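Local coordinates for glycosyl transferases group 1 family protein (Francisella tularensis subsp. tularensis, PDB 5I45) that probably transfers sugar residues as a group 1 glycosyltransferase of the GT-B type, represented here by its C-terminal domain alone, at residues E46-T54 / K83-I93; I149-Y157 / L180-L191. All coordinates share one frame; numbering follows the deposited sequence.

Interaction 1: E46-T54 / K83-I93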
loop_
_atom_site.group_PDB
_atom_site.type_symbol
_atom_site.label_atom_id
_atom_site.label_comp_id
_atom_site.label_asym_id
_atom_site.label_seq_id
_atom_site.Cartn_x
_atom_site.Cartn_y
_atom_site.Cartn_z
ATOM N N GLU A 46 7.797 2.276 -9.291
ATOM C CA GLU A 46 8.604 2.533 -8.106
ATOM C C GLU A 46 8.197 1.579 -6.983
ATOM O O GLU A 46 9.032 1.137 -6.192
ATOM C CB GLU A 46 8.532 4.009 -7.693
ATOM C CG GLU A 46 9.144 4.938 -8.725
ATOM C CD GLU A 46 8.225 5.248 -9.888
ATOM O OE1 GLU A 46 7.186 5.876 -9.645
ATOM O OE2 GLU A 46 8.539 4.860 -11.033
ATOM N N PHE A 47 6.922 1.226 -6.938
ATOM C CA PHE A 47 6.483 0.263 -5.934
ATOM C C PHE A 47 7.100 -1.109 -6.164
ATOM O O PHE A 47 7.645 -1.705 -5.235
ATOM C CB PHE A 47 4.980 0.132 -5.958
ATOM C CG PHE A 47 4.427 -0.877 -4.985
ATOM C CD1 PHE A 47 4.195 -0.551 -3.644
ATOM C CD2 PHE A 47 4.138 -2.155 -5.402
ATOM C CE1 PHE A 47 3.664 -1.479 -2.783
ATOM C CE2 PHE A 47 3.622 -3.093 -4.536
ATOM C CZ PHE A 47 3.381 -2.752 -3.223
ATOM N N ILE A 48 7.019 -1.612 -7.391
ATOM C CA ILE A 48 7.583 -2.924 -7.694
ATOM C C ILE A 48 9.102 -2.945 -7.467
ATOM O O ILE A 48 9.629 -3.905 -6.874
ATOM C CB ILE A 48 7.214 -3.349 -9.138
ATOM C CG1 ILE A 48 5.680 -3.633 -9.212
ATOM C CG2 ILE A 48 8.034 -4.552 -9.596
ATOM C CD1 ILE A 48 5.206 -4.809 -8.419
ATOM N N GLU A 49 9.793 -1.915 -7.925
ATOM C CA GLU A 49 11.240 -1.852 -7.739
ATOM C C GLU A 49 11.583 -1.797 -6.249
ATOM O O GLU A 49 12.496 -2.495 -5.779
ATOM C CB GLU A 49 11.834 -0.673 -8.514
ATOM C CG GLU A 49 11.809 -0.928 -10.021
ATOM C CD GLU A 49 12.167 0.278 -10.854
ATOM O OE1 GLU A 49 12.139 1.399 -10.330
ATOM O OE2 GLU A 49 12.448 0.094 -12.047
ATOM N N ALA A 50 10.811 -1.036 -5.475
ATOM C CA ALA A 50 11.036 -0.972 -4.019
ATOM C C ALA A 50 10.790 -2.342 -3.367
ATOM O O ALA A 50 11.529 -2.745 -2.469
ATOM C CB ALA A 50 10.146 0.074 -3.375
ATOM N N ALA A 51 9.739 -3.017 -3.813
ATOM C CA ALA A 51 9.400 -4.317 -3.265
ATOM C C ALA A 51 10.473 -5.332 -3.587
ATOM O O ALA A 51 10.784 -6.186 -2.766
ATOM C CB ALA A 51 8.038 -4.794 -3.773
ATOM N N ILE A 52 11.063 -5.244 -4.775
ATOM C CA ILE A 52 12.117 -6.176 -5.167
ATOM C C ILE A 52 13.346 -6.010 -4.260
ATOM O O ILE A 52 13.928 -7.003 -3.827
ATOM C CB ILE A 52 12.461 -6.012 -6.663
ATOM C CG1 ILE A 52 11.328 -6.606 -7.504
ATOM C CG2 ILE A 52 13.797 -6.651 -7.004
ATOM C CD1 ILE A 52 11.456 -6.294 -8.970
ATOM N N VAL A 53 13.726 -4.781 -3.965
ATOM C CA VAL A 53 14.828 -4.509 -3.048
ATOM C C VAL A 53 14.477 -4.989 -1.636
ATOM O O VAL A 53 15.235 -5.673 -0.970
ATOM C CB VAL A 53 15.114 -2.975 -3.036
ATOM C CG1 VAL A 53 15.979 -2.546 -1.865
ATOM C CG2 VAL A 53 15.718 -2.539 -4.371
ATOM N N THR A 54 13.283 -4.632 -1.172
ATOM C CA THR A 54 12.922 -4.867 0.218
ATOM C C THR A 54 12.673 -6.329 0.543
ATOM O O THR A 54 13.101 -6.833 1.588
ATOM C CB THR A 54 11.668 -4.032 0.548
ATOM O OG1 THR A 54 11.935 -2.649 0.295
ATOM C CG2 THR A 54 11.261 -4.209 1.981
ATOM N N LYS A 83 10.009 -8.209 -14.291
ATOM C CA LYS A 83 11.003 -7.744 -13.323
ATOM C C LYS A 83 10.937 -8.613 -12.071
ATOM O O LYS A 83 11.943 -9.000 -11.518
ATOM C CB LYS A 83 10.777 -6.277 -12.913
ATOM C CG LYS A 83 11.119 -5.215 -13.928
ATOM C CD LYS A 83 10.906 -3.840 -13.308
ATOM C CE LYS A 83 11.108 -2.726 -14.304
ATOM N NZ LYS A 83 12.495 -2.666 -14.808
ATOM N N VAL A 84 9.727 -8.894 -11.603
ATOM C CA VAL A 84 9.540 -9.745 -10.427
ATOM C C VAL A 84 10.089 -11.161 -10.645
ATOM O O VAL A 84 10.789 -11.697 -9.786
ATOM C CB VAL A 84 8.050 -9.793 -10.046
ATOM C CG1 VAL A 84 7.807 -10.816 -8.959
ATOM C CG2 VAL A 84 7.552 -8.420 -9.583
ATOM N N LYS A 85 9.752 -11.738 -11.799
ATOM C CA LYS A 85 10.187 -13.109 -12.117
ATOM C C LYS A 85 11.704 -13.159 -12.232
ATOM O O LYS A 85 12.348 -14.066 -11.697
ATOM C CB LYS A 85 9.548 -13.601 -13.425
ATOM C CG LYS A 85 9.851 -15.062 -13.731
ATOM C CD LYS A 85 9.591 -15.382 -15.193
ATOM C CE LYS A 85 10.027 -16.790 -15.589
ATOM N NZ LYS A 85 9.164 -17.900 -15.072
ATOM N N GLN A 86 12.294 -12.191 -12.922
ATOM C CA GLN A 86 13.752 -12.190 -13.055
ATOM C C GLN A 86 14.485 -11.975 -11.718
ATOM O O GLN A 86 15.590 -12.472 -11.528
ATOM C CB GLN A 86 14.195 -11.253 -14.182
ATOM C CG GLN A 86 13.690 -11.720 -15.559
ATOM C CD GLN A 86 14.146 -13.126 -15.950
ATOM O OE1 GLN A 86 15.328 -13.465 -15.834
ATOM N NE2 GLN A 86 13.207 -13.947 -16.441
ATOM N N ALA A 87 13.839 -11.312 -10.762
ATOM C CA ALA A 87 14.402 -11.147 -9.416
ATOM C C ALA A 87 14.183 -12.386 -8.532
ATOM O O ALA A 87 14.643 -12.414 -7.395
ATOM C CB ALA A 87 13.773 -9.938 -8.732
ATOM N N GLY A 88 13.436 -13.376 -9.028
ATOM C CA GLY A 88 13.127 -14.580 -8.246
ATOM C C GLY A 88 12.147 -14.325 -7.115
ATOM O O GLY A 88 12.154 -15.058 -6.121
ATOM N N LEU A 89 11.264 -13.332 -7.284
ATOM C CA LEU A 89 10.321 -12.934 -6.234
ATOM C C LEU A 89 8.851 -13.159 -6.525
ATOM O O LEU A 89 7.984 -12.522 -5.890
ATOM C CB LEU A 89 10.593 -11.457 -5.868
ATOM C CG LEU A 89 11.884 -11.247 -5.085
ATOM C CD1 LEU A 89 12.109 -9.766 -4.862
ATOM C CD2 LEU A 89 11.850 -11.997 -3.761
ATOM N N ASP A 90 8.515 -14.073 -7.433
ATOM C CA ASP A 90 7.099 -14.280 -7.760
ATOM C C ASP A 90 6.272 -14.916 -6.623
ATOM O O ASP A 90 5.065 -14.949 -6.708
ATOM C CB ASP A 90 6.936 -15.039 -9.079
ATOM C CG ASP A 90 7.606 -16.365 -9.065
ATOM O OD1 ASP A 90 8.206 -16.728 -8.033
ATOM O OD2 ASP A 90 7.522 -17.060 -10.090
ATOM N N LYS A 91 6.931 -15.388 -5.570
ATOM C CA LYS A 91 6.219 -15.810 -4.352
ATOM C C LYS A 91 5.984 -14.714 -3.351
ATOM O O LYS A 91 5.348 -14.947 -2.322
ATOM C CB LYS A 91 6.969 -16.920 -3.651
ATOM C CG LYS A 91 7.014 -18.183 -4.491
ATOM C CD LYS A 91 7.515 -19.375 -3.729
ATOM C CE LYS A 91 8.965 -19.220 -3.344
ATOM N NZ LYS A 91 9.853 -19.010 -4.513
ATOM N N GLN A 92 6.507 -13.526 -3.614
ATOM C CA GLN A 92 6.386 -12.409 -2.684
ATOM C C GLN A 92 5.807 -11.143 -3.294
ATOM O O GLN A 92 5.578 -10.203 -2.563
ATOM C CB GLN A 92 7.743 -12.094 -2.048
ATOM C CG GLN A 92 8.200 -13.123 -1.033
ATOM C CD GLN A 92 9.513 -12.706 -0.377
ATOM O OE1 GLN A 92 9.535 -11.888 0.567
ATOM N NE2 GLN A 92 10.590 -13.216 -0.890
ATOM N N ILE A 93 5.609 -11.089 -4.606
ATOM C CA ILE A 93 5.060 -9.897 -5.280
ATOM C C ILE A 93 3.991 -10.406 -6.210
ATOM O O ILE A 93 4.300 -11.041 -7.202
ATOM C CB ILE A 93 6.120 -9.083 -6.017
ATOM C CG1 ILE A 93 7.228 -8.701 -5.034
ATOM C CG2 ILE A 93 5.489 -7.829 -6.601
ATOM C CD1 ILE A 93 8.450 -8.062 -5.665
HETATM O O HOH W 1 14.141 -2.128 -12.467
#
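Ile-52 is the main knob of this contact, and Lys-83, Ala-87, Leu-89 and Ile-93 form the hollow that receives it. Its CG2 touches Ala-87 CB at 3.7 Å, CD1 lies 3.7 Å from Lys-83 O, and CG1 meets Ile-93 CD1, also at 3.7 Å, the two side chains crossing at about a right angle. With CG1 anti to its carbonyl carbon (chi1 -73°), Ile-52 spreads these branches across the hollow. After helix 74-86 a Schellman motif at Gly-88 (positive phi) turns the chain back, Gly-88 N bonding to Lys-85 O and Leu-89 N to Val-84 O. Leu-89 CD1 covers Ile-52 O at 3.5 Å, a buried carbonyl oxygen with no hydrogen-bond partner. One turn earlier Ile-48 fits between Ile-93 and Val-84: its CD1 presses on Ile-93 CG2 at 3.5 Å, its CG2 meets Val-84 CG2. Ala-51 CB offers a shallow seat for Ile-93 CD1. Beside these apolar contacts, the salt bridge from Glu-49 OE2 to Lys-83 NZ is long, 3.9 Å, and one water joins the two atoms by accepting from the lysine and donating to the carboxylate. Helix 44-57 packs against the end of helix 74-86, the turn after it and the start of strand 93-96, joining two successive beta-alpha-beta crossovers of the Rossmann-like domain. On the sheet side, Phe-47 and Ala-51 touch strand 61-66; Ala-50 and Thr-54 meet helix 164-176.

Interaction 2: I149-Y157 / L180-L191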
loop_
_atom_site.group_PDB
_atom_site.type_symbol
_atom_site.label_atom_id
_atom_site.label_comp_id
_atom_site.label_asym_id
_atom_site.label_seq_id
_atom_site.Cartn_x
_atom_site.Cartn_y
_atom_site.Cartn_z
ATOM N N ILE A 149 -1.851 15.630 4.015
ATOM C CA ILE A 149 -2.467 14.819 5.084
ATOM C C ILE A 149 -1.430 14.290 6.079
ATOM O O ILE A 149 -1.694 14.178 7.266
ATOM C CB ILE A 149 -3.191 13.588 4.474
ATOM C CG1 ILE A 149 -4.377 14.042 3.604
ATOM C CG2 ILE A 149 -3.660 12.601 5.554
ATOM C CD1 ILE A 149 -4.891 12.979 2.658
ATOM N N ILE A 150 -0.273 13.926 5.577
ATOM C CA ILE A 150 0.750 13.252 6.378
ATOM C C ILE A 150 1.828 14.185 6.920
ATOM O O ILE A 150 2.313 15.067 6.216
ATOM C CB ILE A 150 1.380 12.116 5.551
ATOM C CG1 ILE A 150 0.337 10.995 5.399
ATOM C CG2 ILE A 150 2.660 11.570 6.188
ATOM C CD1 ILE A 150 0.714 9.895 4.432
ATOM N N VAL A 151 2.181 13.957 8.180
ATOM C CA VAL A 151 3.349 14.550 8.807
ATOM C C VAL A 151 4.379 13.425 8.883
ATOM O O VAL A 151 4.183 12.419 9.584
ATOM C CB VAL A 151 3.025 15.047 10.207
ATOM C CG1 VAL A 151 4.279 15.607 10.873
ATOM C CG2 VAL A 151 1.889 16.074 10.170
ATOM N N ASP A 152 5.482 13.573 8.141
ATOM C CA ASP A 152 6.476 12.530 8.038
ATOM C C ASP A 152 7.002 12.096 9.404
ATOM O O ASP A 152 7.350 12.925 10.225
ATOM C CB ASP A 152 7.640 12.999 7.171
ATOM C CG ASP A 152 8.599 11.888 6.896
ATOM O OD1 ASP A 152 8.343 11.053 6.030
ATOM O OD2 ASP A 152 9.633 11.823 7.588
ATOM N N ASP A 153 7.055 10.776 9.616
ATOM C CA ASP A 153 7.505 10.140 10.850
ATOM C C ASP A 153 6.563 10.295 12.030
ATOM O O ASP A 153 6.908 9.881 13.126
ATOM C CB ASP A 153 8.949 10.550 11.237
ATOM C CG ASP A 153 9.575 9.573 12.251
ATOM O OD1 ASP A 153 9.665 8.351 11.919
ATOM O OD2 ASP A 153 9.964 9.978 13.331
ATOM N N GLU A 154 5.399 10.907 11.815
ATOM C CA GLU A 154 4.390 11.027 12.866
ATOM C C GLU A 154 3.203 10.135 12.518
ATOM O O GLU A 154 2.865 9.213 13.263
ATOM C CB GLU A 154 3.946 12.485 13.068
ATOM C CG GLU A 154 3.026 12.659 14.273
ATOM C CD GLU A 154 2.496 14.076 14.458
ATOM O OE1 GLU A 154 3.250 15.085 14.365
ATOM O OE2 GLU A 154 1.285 14.175 14.748
ATOM N N ASN A 155 2.576 10.379 11.375
ATOM C CA ASN A 155 1.371 9.624 11.001
ATOM C C ASN A 155 1.453 8.955 9.643
ATOM O O ASN A 155 0.451 8.479 9.132
ATOM C CB ASN A 155 0.125 10.487 11.116
ATOM C CG ASN A 155 0.256 11.754 10.383
ATOM O OD1 ASN A 155 0.866 11.771 9.323
ATOM N ND2 ASN A 155 -0.280 12.826 10.931
ATOM N N GLY A 156 2.662 8.892 9.122
ATOM C CA GLY A 156 2.938 8.233 7.854
ATOM C C GLY A 156 4.301 8.698 7.393
ATOM O O GLY A 156 5.011 9.394 8.148
ATOM N N TYR A 157 4.648 8.355 6.153
ATOM C CA TYR A 157 5.895 8.800 5.571
ATOM C C TYR A 157 5.633 9.435 4.261
ATOM O O TYR A 157 4.632 9.131 3.561
ATOM C CB TYR A 157 6.889 7.644 5.448
ATOM C CG TYR A 157 7.260 7.266 6.822
ATOM C CD1 TYR A 157 8.299 7.900 7.475
ATOM C CD2 TYR A 157 6.443 6.416 7.544
ATOM C CE1 TYR A 157 8.590 7.602 8.802
ATOM C CE2 TYR A 157 6.697 6.124 8.856
ATOM C CZ TYR A 157 7.756 6.726 9.496
ATOM O OH TYR A 157 7.988 6.407 10.800
ATOM N N LEU A 180 7.350 0.933 16.025
ATOM C CA LEU A 180 7.228 2.215 15.339
ATOM C C LEU A 180 6.107 2.147 14.307
ATOM O O LEU A 180 5.299 3.048 14.192
ATOM C CB LEU A 180 8.525 2.576 14.632
ATOM C CG LEU A 180 8.477 3.826 13.738
ATOM C CD1 LEU A 180 8.193 5.096 14.523
ATOM C CD2 LEU A 180 9.803 3.883 12.994
ATOM N N ARG A 181 6.047 1.046 13.558
ATOM C CA ARG A 181 5.008 0.889 12.545
ATOM C C ARG A 181 3.624 1.009 13.158
ATOM O O ARG A 181 2.759 1.703 12.634
ATOM C CB ARG A 181 5.143 -0.447 11.787
ATOM C CG ARG A 181 4.127 -0.612 10.672
ATOM C CD ARG A 181 4.269 -1.872 9.867
ATOM N NE ARG A 181 3.820 -3.069 10.546
ATOM C CZ ARG A 181 4.566 -4.059 11.033
ATOM N NH1 ARG A 181 5.887 -4.032 11.060
ATOM N NH2 ARG A 181 3.951 -5.132 11.500
ATOM N N TYR A 182 3.416 0.314 14.260
ATOM C CA TYR A 182 2.095 0.352 14.899
ATOM C C TYR A 182 1.742 1.737 15.441
ATOM O O TYR A 182 0.576 2.139 15.365
ATOM C CB TYR A 182 1.957 -0.731 15.981
ATOM C CG TYR A 182 1.977 -2.166 15.439
ATOM C CD1 TYR A 182 1.268 -2.518 14.305
ATOM C CD2 TYR A 182 2.683 -3.152 16.079
ATOM C CE1 TYR A 182 1.269 -3.818 13.818
ATOM C CE2 TYR A 182 2.691 -4.461 15.610
ATOM C CZ TYR A 182 1.986 -4.782 14.468
ATOM O OH TYR A 182 1.970 -6.095 13.989
ATOM N N LYS A 183 2.730 2.467 15.943
ATOM C CA LYS A 183 2.490 3.815 16.417
ATOM C C LYS A 183 2.153 4.788 15.284
ATOM O O LYS A 183 1.227 5.579 15.407
ATOM C CB LYS A 183 3.666 4.299 17.236
ATOM C CG LYS A 183 3.551 5.748 17.662
ATOM C CD LYS A 183 4.006 5.950 19.082
ATOM C CE LYS A 183 4.428 7.389 19.286
ATOM N NZ LYS A 183 4.065 8.184 18.073
ATOM N N ILE A 184 2.903 4.702 14.184
ATOM C CA ILE A 184 2.634 5.512 12.999
ATOM C C ILE A 184 1.217 5.245 12.493
ATOM O O ILE A 184 0.464 6.165 12.248
ATOM C CB ILE A 184 3.660 5.179 11.889
ATOM C CG1 ILE A 184 5.045 5.701 12.278
ATOM C CG2 ILE A 184 3.220 5.694 10.520
ATOM C CD1 ILE A 184 5.220 7.176 12.263
ATOM N N ALA A 185 0.877 3.959 12.408
ATOM C CA ALA A 185 -0.447 3.555 11.909
ATOM C C ALA A 185 -1.588 4.063 12.805
ATOM O O ALA A 185 -2.582 4.568 12.315
ATOM C CB ALA A 185 -0.529 2.050 11.719
ATOM N N GLN A 186 -1.419 3.901 14.110
ATOM C CA GLN A 186 -2.384 4.404 15.068
ATOM C C GLN A 186 -2.514 5.920 14.969
ATOM O O GLN A 186 -3.629 6.452 15.017
ATOM C CB GLN A 186 -1.992 3.969 16.456
ATOM C CG GLN A 186 -2.972 4.399 17.531
ATOM C CD GLN A 186 -4.285 3.649 17.477
ATOM O OE1 GLN A 186 -4.304 2.421 17.496
ATOM N NE2 GLN A 186 -5.394 4.366 17.414
ATOM N N ASN A 187 -1.399 6.633 14.851
ATOM C CA ASN A 187 -1.471 8.072 14.736
ATOM C C ASN A 187 -2.243 8.486 13.472
ATOM O O ASN A 187 -3.020 9.426 13.505
ATOM C CB ASN A 187 -0.076 8.681 14.694
ATOM C CG ASN A 187 0.678 8.573 16.008
ATOM O OD1 ASN A 187 1.917 8.724 16.039
ATOM N ND2 ASN A 187 -0.027 8.349 17.101
ATOM N N GLY A 188 -2.006 7.789 12.356
ATOM C CA GLY A 188 -2.750 8.074 11.117
ATOM C C GLY A 188 -4.252 7.835 11.289
ATOM O O GLY A 188 -5.077 8.627 10.860
ATOM N N TYR A 189 -4.565 6.716 11.940
ATOM C CA TYR A 189 -5.960 6.394 12.259
ATOM C C TYR A 189 -6.610 7.501 13.121
ATOM O O TYR A 189 -7.718 7.947 12.812
ATOM C CB TYR A 189 -6.011 5.037 12.975
ATOM C CG TYR A 189 -7.368 4.712 13.497
ATOM C CD1 TYR A 189 -7.778 5.135 14.769
ATOM C CD2 TYR A 189 -8.291 4.041 12.699
ATOM C CE1 TYR A 189 -9.044 4.884 15.226
ATOM C CE2 TYR A 189 -9.552 3.766 13.149
ATOM C CZ TYR A 189 -9.944 4.223 14.421
ATOM O OH TYR A 189 -11.209 3.993 14.888
ATOM N N ASP A 190 -5.898 7.927 14.162
ATOM C CA ASP A 190 -6.427 8.955 15.059
ATOM C C ASP A 190 -6.702 10.249 14.300
ATOM O O ASP A 190 -7.690 10.915 14.549
ATOM C CB ASP A 190 -5.468 9.205 16.217
ATOM C CG ASP A 190 -5.416 8.048 17.203
ATOM O OD1 ASP A 190 -6.301 7.178 17.166
ATOM O OD2 ASP A 190 -4.477 7.974 18.015
ATOM N N LEU A 191 -5.799 10.608 13.400
ATOM C CA LEU A 191 -5.969 11.802 12.621
ATOM C C LEU A 191 -7.178 11.716 11.709
ATOM O O LEU A 191 -8.013 12.606 11.698
ATOM C CB LEU A 191 -4.721 12.088 11.780
ATOM C CG LEU A 191 -4.865 13.230 10.771
ATOM C CD1 LEU A 191 -4.990 14.547 11.490
ATOM C CD2 LEU A 191 -3.670 13.246 9.846
#
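Asn-155 and Glu-154, both in touch with helix 178-195, donate their backbone N-H groups to a single acceptor, Val-151 O, and so close a tight loop between the last two strands of the Rossmann-like sheet. The Asn-155 side chain reinforces that closure: chi1 of 52° folds it back over its own backbone, and OD1 accepts from Val-151 N at 2.8 Å with an N-H...O angle of 159°. The loop's backbone lies on the helix at Gly-188, which has no side chain: its CA is 4.4 Å from Asn-155 CA, and its N is 3.7 Å from Asn-155 CB. On one flank Leu-191 CD2 lies 3.4 Å from Ile-149 O and touches Asn-155 ND2. On the other, Ile-184 is the wedge: its CD1 reaches Glu-154 O at 3.3 Å and, in the conformer described, lies obliquely against the Tyr-157 ring, whose hydroxyl donates to Asp-153 OD1. Asn-187 OD1 and Glu-154 O are 3.0 Å apart, but both are acceptors, so this closeness is no bond. Tyr-157 leans on Met-173 and Leu-174 of helix 164-176. Ile-184 CG2 covers Gly-156 N at 3.5 Å, a buried amide nitrogen that finds no partner.

Overall arrangement
Interactions 1 and 2 occur in series along the chain and on opposite sides of its centre, each about 14 Å from it. Their centres are 26 Å apart and their nearest atoms about 11 Å, so they do not touch. The strand order places them at the two ends of the parallel sheet: interaction 1 runs into edge strand 93-96, interaction 2 into edge strand 157-158. Helix 164-176 is a shared neighbour of both contacts, and on the side of interaction 2 Leu-180 also packs on its Met-173. Interaction 1 joins helix to helix, turn and strand, interaction 2 loop to helix. Neither contact includes a residue known to bind substrate; both are described as packing of the fold.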